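Local coordinates for protein CrmK (PDB 5I1V) that acts as a flavin-dependent oxidase with covalently bound FAD, taking part in the recycling of shunt products during caerulomycin biosynthesis, at residues 30-35 with 53-58; 42-47 with 164-169. All blocks are in the same frame, centred on the assembly; numbering follows the deposited sequence.

Contact 1 (30-35 with 53-58); sequences QPEYFR and AGKRLT
Glu32, just before strand 33-36, and Lys55, in the turn between helix 40-52 and strand 57-60, form a salt bridge within a beta-alpha-beta crossover of the FAD-binding domain of the PCMH type. The two strands run parallel but are not neighbours, since strand 77-80 lies between them, so side chains alone make the connection. Lys55 NZ lies 2.9 Å from Glu32 OE2, on the syn lone pair of that oxygen, and gives a second, weak bond of 3.2 Å to Glu32 OE1. The ammonium group therefore faces both oxygens of the carboxylate, and the two side chains cross at about a right angle. Lys55 turns CG anti to its own carbonyl carbon (chi1 -56°) and then runs extended, which carries NZ over to Glu32. An alanine here would probably leave the carboxylate of Glu32 without its positive partner and freer to turn. On the backbone side, Gly54, at positive phi, is the C' residue of a Schellman motif ending helix 40-52, and Lys55 leaves directly from that turn. The aromatic part is lighter: the ammonium group sits at the edge of the Tyr33 ring, near its plane, rather than over a face as in a cation-pi pair. Lys55 NZ is 4.2 Å from Tyr33 CE2, and Glu32 OE1 also lies at the ring edge, in its plane.

Contact 2 (42-47 with 164-169); sequences QVVEAV and GVVSTV
Val44 and Val166 slide past each other in opposite directions, their CG1 methyls meeting at 3.9 Å. In Val44, CG1 stands anti to the backbone N (chi1 165°), which places it against Val166 and leaves CG2 for Thr168; Val166 CG1 also lies 3.9 Å from Val44 O, so the methyl fits against helix backbone as well as side chain. The same Val166 CG1 sits between the two helix valines, 4.0 Å from Val47 CG1, while Val166 CG2 meets Val47 alone across this contact, touching its CG1 at 3.9 Å, the two side chains meeting at a slant. Val44 and Val47 are three residues apart on one face of the helix. Here helix 40-52 lies on strand 166-172, an outer strand of the five-stranded antiparallel sheet, as in the FAD-binding domain of PCMH-type flavoenzymes. The axes of helix 42-47 and strand 166-169 approach to 8.3 Å and run at 146°, well on the antiparallel side. The inner flank of the helix is continued by Val43 and Val47, which reach Val158 and Val160 of strand 152-160 and Val196 of strand 196-202; the side chain of Val47 is about 9 Å from the bound FAD. At the other end, Thr168 crosses Val44 obliquely; its chi1 of -51° turns OG1 to Val44 CG2 at 3.3 Å, a close methyl-to-hydroxyl approach. The Thr168 side chain also touches Glu156 and, back on the helix, Thr40.

The two contacts lie with their centres 14 Å apart in the FAD-binding domain and alternate along the chain: 30-35, 42-47, 53-58, then 164-169. Helix 40-52 is what they have in common, for it supplies one side of contact 2 and connects the strands of contact 1. It lies between two sheets, the mixed one holding strands 33-36 and 57-60 and the antiparallel one ending in strand 166-172. The contacts touch directly at Ala46, against which Arg35 and Leu57 pack. Leu57 also reaches Val47, and Val59, which binds FAD, lies further along its strand, so this layered arrangement borders the cofactor site.

Contact 1 (30-35 with 53-58)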
loop_
_atom_site.group_PDB
_atom_site.type_symbol
_atom_site.label_atom_id
_atom_site.label_comp_id
_atom_site.label_asym_id
_atom_site.label_seq_id
_atom_site.Cartn_x
_atom_site.Cartn_y
_atom_site.Cartn_z
ATOM N N GLN A 30 19.780 -13.728 9.224
ATOM C CA GLN A 30 20.703 -14.578 8.498
ATOM C C GLN A 30 20.528 -16.065 8.798
ATOM O O GLN A 30 21.439 -16.724 9.303
ATOM C CB GLN A 30 22.171 -14.121 8.662
ATOM C CG GLN A 30 22.523 -13.705 10.036
ATOM C CD GLN A 30 23.915 -13.075 10.084
ATOM O OE1 GLN A 30 24.801 -13.403 9.257
ATOM N NE2 GLN A 30 24.114 -12.163 11.039
ATOM N N PRO A 31 19.356 -16.609 8.478
ATOM C CA PRO A 31 19.194 -18.046 8.717
ATOM C C PRO A 31 19.961 -18.927 7.719
ATOM O O PRO A 31 20.394 -18.489 6.643
ATOM C CB PRO A 31 17.676 -18.219 8.548
ATOM C CG PRO A 31 17.393 -17.278 7.446
ATOM C CD PRO A 31 18.153 -16.051 7.862
ATOM N N GLU A 32 20.101 -20.195 8.074
ATOM C CA GLU A 32 20.480 -21.238 7.156
ATOM C C GLU A 32 19.615 -21.213 5.902
ATOM O O GLU A 32 20.098 -21.370 4.774
ATOM C CB GLU A 32 20.250 -22.587 7.840
ATOM C CG GLU A 32 21.261 -23.639 7.505
ATOM C CD GLU A 32 20.852 -25.001 8.055
ATOM O OE1 GLU A 32 20.839 -25.943 7.238
ATOM O OE2 GLU A 32 20.518 -25.105 9.268
ATOM N N TYR A 33 18.303 -21.076 6.118
ATOM C CA TYR A 33 17.392 -20.947 5.038
ATOM C C TYR A 33 16.105 -20.308 5.507
ATOM O O TYR A 33 15.769 -20.333 6.698
ATOM C CB TYR A 33 17.134 -22.322 4.360
ATOM C CG TYR A 33 16.617 -23.412 5.234
ATOM C CD1 TYR A 33 15.271 -23.608 5.414
ATOM C CD2 TYR A 33 17.486 -24.247 5.886
ATOM C CE1 TYR A 33 14.795 -24.646 6.197
ATOM C CE2 TYR A 33 17.039 -25.242 6.706
ATOM C CZ TYR A 33 15.684 -25.451 6.855
ATOM O OH TYR A 33 15.243 -26.455 7.692
ATOM N N PHE A 34 15.385 -19.718 4.572
ATOM C CA PHE A 34 13.966 -19.394 4.738
ATOM C C PHE A 34 13.146 -20.546 4.140
ATOM O O PHE A 34 13.494 -21.149 3.070
ATOM C CB PHE A 34 13.613 -18.101 4.005
ATOM C CG PHE A 34 14.351 -16.904 4.515
ATOM C CD1 PHE A 34 15.574 -16.560 3.985
ATOM C CD2 PHE A 34 13.806 -16.116 5.510
ATOM C CE1 PHE A 34 16.239 -15.423 4.422
ATOM C CE2 PHE A 34 14.469 -14.994 5.950
ATOM C CZ PHE A 34 15.693 -14.673 5.422
ATOM N N ARG A 35 12.017 -20.849 4.771
ATOM C CA ARG A 35 11.120 -21.842 4.208
ATOM C C ARG A 35 9.783 -21.110 3.972
ATOM O O ARG A 35 9.321 -20.441 4.873
ATOM C CB ARG A 35 10.981 -23.008 5.203
ATOM C CG ARG A 35 9.961 -24.080 4.795
ATOM C CD ARG A 35 10.335 -24.854 3.579
ATOM N NE ARG A 35 11.624 -25.541 3.727
ATOM C CZ ARG A 35 11.811 -26.644 4.438
ATOM N NH1 ARG A 35 10.804 -27.231 5.080
ATOM N NH2 ARG A 35 13.004 -27.175 4.492
ATOM N N ALA A 53 16.568 -31.645 14.625
ATOM C CA ALA A 53 17.989 -31.371 14.638
ATOM C C ALA A 53 18.329 -30.252 15.605
ATOM O O ALA A 53 19.442 -29.779 15.594
ATOM C CB ALA A 53 18.459 -30.994 13.241
ATOM N N GLY A 54 17.371 -29.824 16.432
ATOM C CA GLY A 54 17.628 -28.816 17.434
ATOM C C GLY A 54 17.845 -27.400 16.912
ATOM O O GLY A 54 18.391 -26.578 17.629
ATOM N N LYS A 55 17.448 -27.119 15.671
ATOM C CA LYS A 55 17.579 -25.764 15.062
ATOM C C LYS A 55 16.646 -24.760 15.648
ATOM O O LYS A 55 15.481 -25.052 15.959
ATOM C CB LYS A 55 17.284 -25.825 13.557
ATOM C CG LYS A 55 18.156 -26.824 12.856
ATOM C CD LYS A 55 18.079 -26.774 11.345
ATOM C CE LYS A 55 19.303 -27.524 10.822
ATOM N NZ LYS A 55 19.251 -27.690 9.364
ATOM N N ARG A 56 17.126 -23.527 15.743
ATOM C CA ARG A 56 16.310 -22.439 16.255
ATOM C C ARG A 56 15.414 -21.928 15.111
ATOM O O ARG A 56 15.936 -21.493 14.085
ATOM C CB ARG A 56 17.268 -21.340 16.725
ATOM C CG ARG A 56 16.597 -20.079 17.185
ATOM C CD ARG A 56 15.861 -20.282 18.514
ATOM N NE ARG A 56 14.970 -19.141 18.697
ATOM C CZ ARG A 56 15.403 -17.914 18.976
ATOM N NH1 ARG A 56 16.700 -17.665 19.170
ATOM N NH2 ARG A 56 14.525 -16.917 19.080
ATOM N N LEU A 57 14.091 -21.953 15.327
ATOM C CA LEU A 57 13.117 -21.604 14.347
ATOM C C LEU A 57 12.289 -20.414 14.804
ATOM O O LEU A 57 11.912 -20.328 15.990
ATOM C CB LEU A 57 12.219 -22.808 14.098
ATOM C CG LEU A 57 11.193 -22.632 12.966
ATOM C CD1 LEU A 57 11.013 -23.905 12.156
ATOM C CD2 LEU A 57 9.870 -22.205 13.585
ATOM N N THR A 58 12.047 -19.481 13.881
ATOM C CA THR A 58 11.053 -18.447 14.115
ATOM C C THR A 58 10.158 -18.344 12.897
ATOM O O THR A 58 10.511 -18.787 11.780
ATOM C CB THR A 58 11.677 -17.067 14.375
ATOM O OG1 THR A 58 12.547 -16.731 13.274
ATOM C CG2 THR A 58 12.480 -17.032 15.759
#

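Contact 2 (42-47 with 164-169)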
loop_
_atom_site.group_PDB
_atom_site.type_symbol
_atom_site.label_atom_id
_atom_site.label_comp_id
_atom_site.label_asym_id
_atom_site.label_seq_id
_atom_site.Cartn_x
_atom_site.Cartn_y
_atom_site.Cartn_z
ATOM N N GLN A 42 2.789 -28.462 5.313
ATOM C CA GLN A 42 4.142 -28.025 5.025
ATOM C C GLN A 42 4.769 -27.226 6.226
ATOM O O GLN A 42 5.998 -27.211 6.437
ATOM C CB GLN A 42 4.126 -27.248 3.723
ATOM C CG GLN A 42 3.969 -28.125 2.514
ATOM C CD GLN A 42 3.855 -27.323 1.231
ATOM O OE1 GLN A 42 3.909 -26.090 1.243
ATOM N NE2 GLN A 42 3.685 -28.013 0.122
ATOM N N VAL A 43 3.927 -26.560 6.997
ATOM C CA VAL A 43 4.371 -25.890 8.215
ATOM C C VAL A 43 4.808 -26.973 9.242
ATOM O O VAL A 43 5.920 -26.907 9.825
ATOM C CB VAL A 43 3.290 -24.975 8.767
ATOM C CG1 VAL A 43 3.721 -24.420 10.119
ATOM C CG2 VAL A 43 2.967 -23.875 7.772
ATOM N N VAL A 44 3.976 -28.008 9.409
ATOM C CA VAL A 44 4.294 -29.130 10.279
ATOM C C VAL A 44 5.639 -29.734 9.867
ATOM O O VAL A 44 6.487 -30.057 10.730
ATOM C CB VAL A 44 3.203 -30.218 10.239
ATOM C CG1 VAL A 44 3.686 -31.525 10.846
ATOM C CG2 VAL A 44 1.962 -29.725 10.960
ATOM N N GLU A 45 5.841 -29.891 8.592
ATOM C CA GLU A 45 7.088 -30.461 8.107
ATOM C C GLU A 45 8.276 -29.568 8.386
ATOM O O GLU A 45 9.315 -30.046 8.832
ATOM C CB GLU A 45 6.986 -30.755 6.620
ATOM C CG GLU A 45 8.052 -31.668 6.069
ATOM C CD GLU A 45 7.942 -31.814 4.547
ATOM O OE1 GLU A 45 6.799 -31.788 3.986
ATOM O OE2 GLU A 45 9.010 -31.923 3.909
ATOM N N ALA A 46 8.103 -28.267 8.209
ATOM C CA ALA A 46 9.184 -27.336 8.486
ATOM C C ALA A 46 9.558 -27.361 9.945
ATOM O O ALA A 46 10.732 -27.425 10.288
ATOM C CB ALA A 46 8.783 -25.933 8.079
ATOM N N VAL A 47 8.561 -27.348 10.821
ATOM C CA VAL A 47 8.826 -27.366 12.230
ATOM C C VAL A 47 9.476 -28.678 12.683
ATOM O O VAL A 47 10.391 -28.665 13.511
ATOM C CB VAL A 47 7.529 -27.072 13.008
ATOM C CG1 VAL A 47 7.694 -27.263 14.508
ATOM C CG2 VAL A 47 7.092 -25.665 12.732
ATOM N N GLY A 164 8.909 -34.075 21.162
ATOM C CA GLY A 164 9.281 -33.457 19.890
ATOM C C GLY A 164 8.425 -33.857 18.708
ATOM O O GLY A 164 8.760 -33.524 17.569
ATOM N N VAL A 165 7.294 -34.501 18.973
ATOM C CA VAL A 165 6.296 -34.808 17.937
ATOM C C VAL A 165 5.459 -33.572 17.575
ATOM O O VAL A 165 4.868 -32.938 18.478
ATOM C CB VAL A 165 5.356 -35.899 18.450
ATOM C CG1 VAL A 165 4.212 -36.134 17.486
ATOM C CG2 VAL A 165 6.151 -37.171 18.670
ATOM N N VAL A 166 5.385 -33.254 16.273
ATOM C CA VAL A 166 4.700 -32.026 15.815
ATOM C C VAL A 166 3.276 -32.363 15.346
ATOM O O VAL A 166 3.059 -33.278 14.561
ATOM C CB VAL A 166 5.495 -31.313 14.702
ATOM C CG1 VAL A 166 4.834 -30.001 14.294
ATOM C CG2 VAL A 166 6.910 -31.023 15.145
ATOM N N SER A 167 2.284 -31.659 15.866
ATOM C CA SER A 167 0.933 -31.848 15.395
ATOM C C SER A 167 0.189 -30.506 15.274
ATOM O O SER A 167 0.753 -29.431 15.550
ATOM C CB SER A 167 0.208 -32.861 16.280
ATOM O OG SER A 167 0.147 -32.385 17.572
ATOM N N THR A 168 -0.996 -30.573 14.712
ATOM C CA THR A 168 -1.832 -29.422 14.477
ATOM C C THR A 168 -3.057 -29.544 15.333
ATOM O O THR A 168 -3.714 -30.611 15.370
ATOM C CB THR A 168 -2.281 -29.332 13.022
ATOM O OG1 THR A 168 -1.136 -29.436 12.153
ATOM C CG2 THR A 168 -2.942 -27.977 12.787
ATOM N N VAL A 169 -3.407 -28.459 15.984
ATOM C CA VAL A 169 -4.600 -28.448 16.792
ATOM C C VAL A 169 -5.438 -27.239 16.431
ATOM O O VAL A 169 -4.914 -26.180 16.125
ATOM C CB VAL A 169 -4.278 -28.506 18.301
ATOM C CG1 VAL A 169 -3.456 -29.741 18.629
ATOM C CG2 VAL A 169 -3.502 -27.303 18.768
#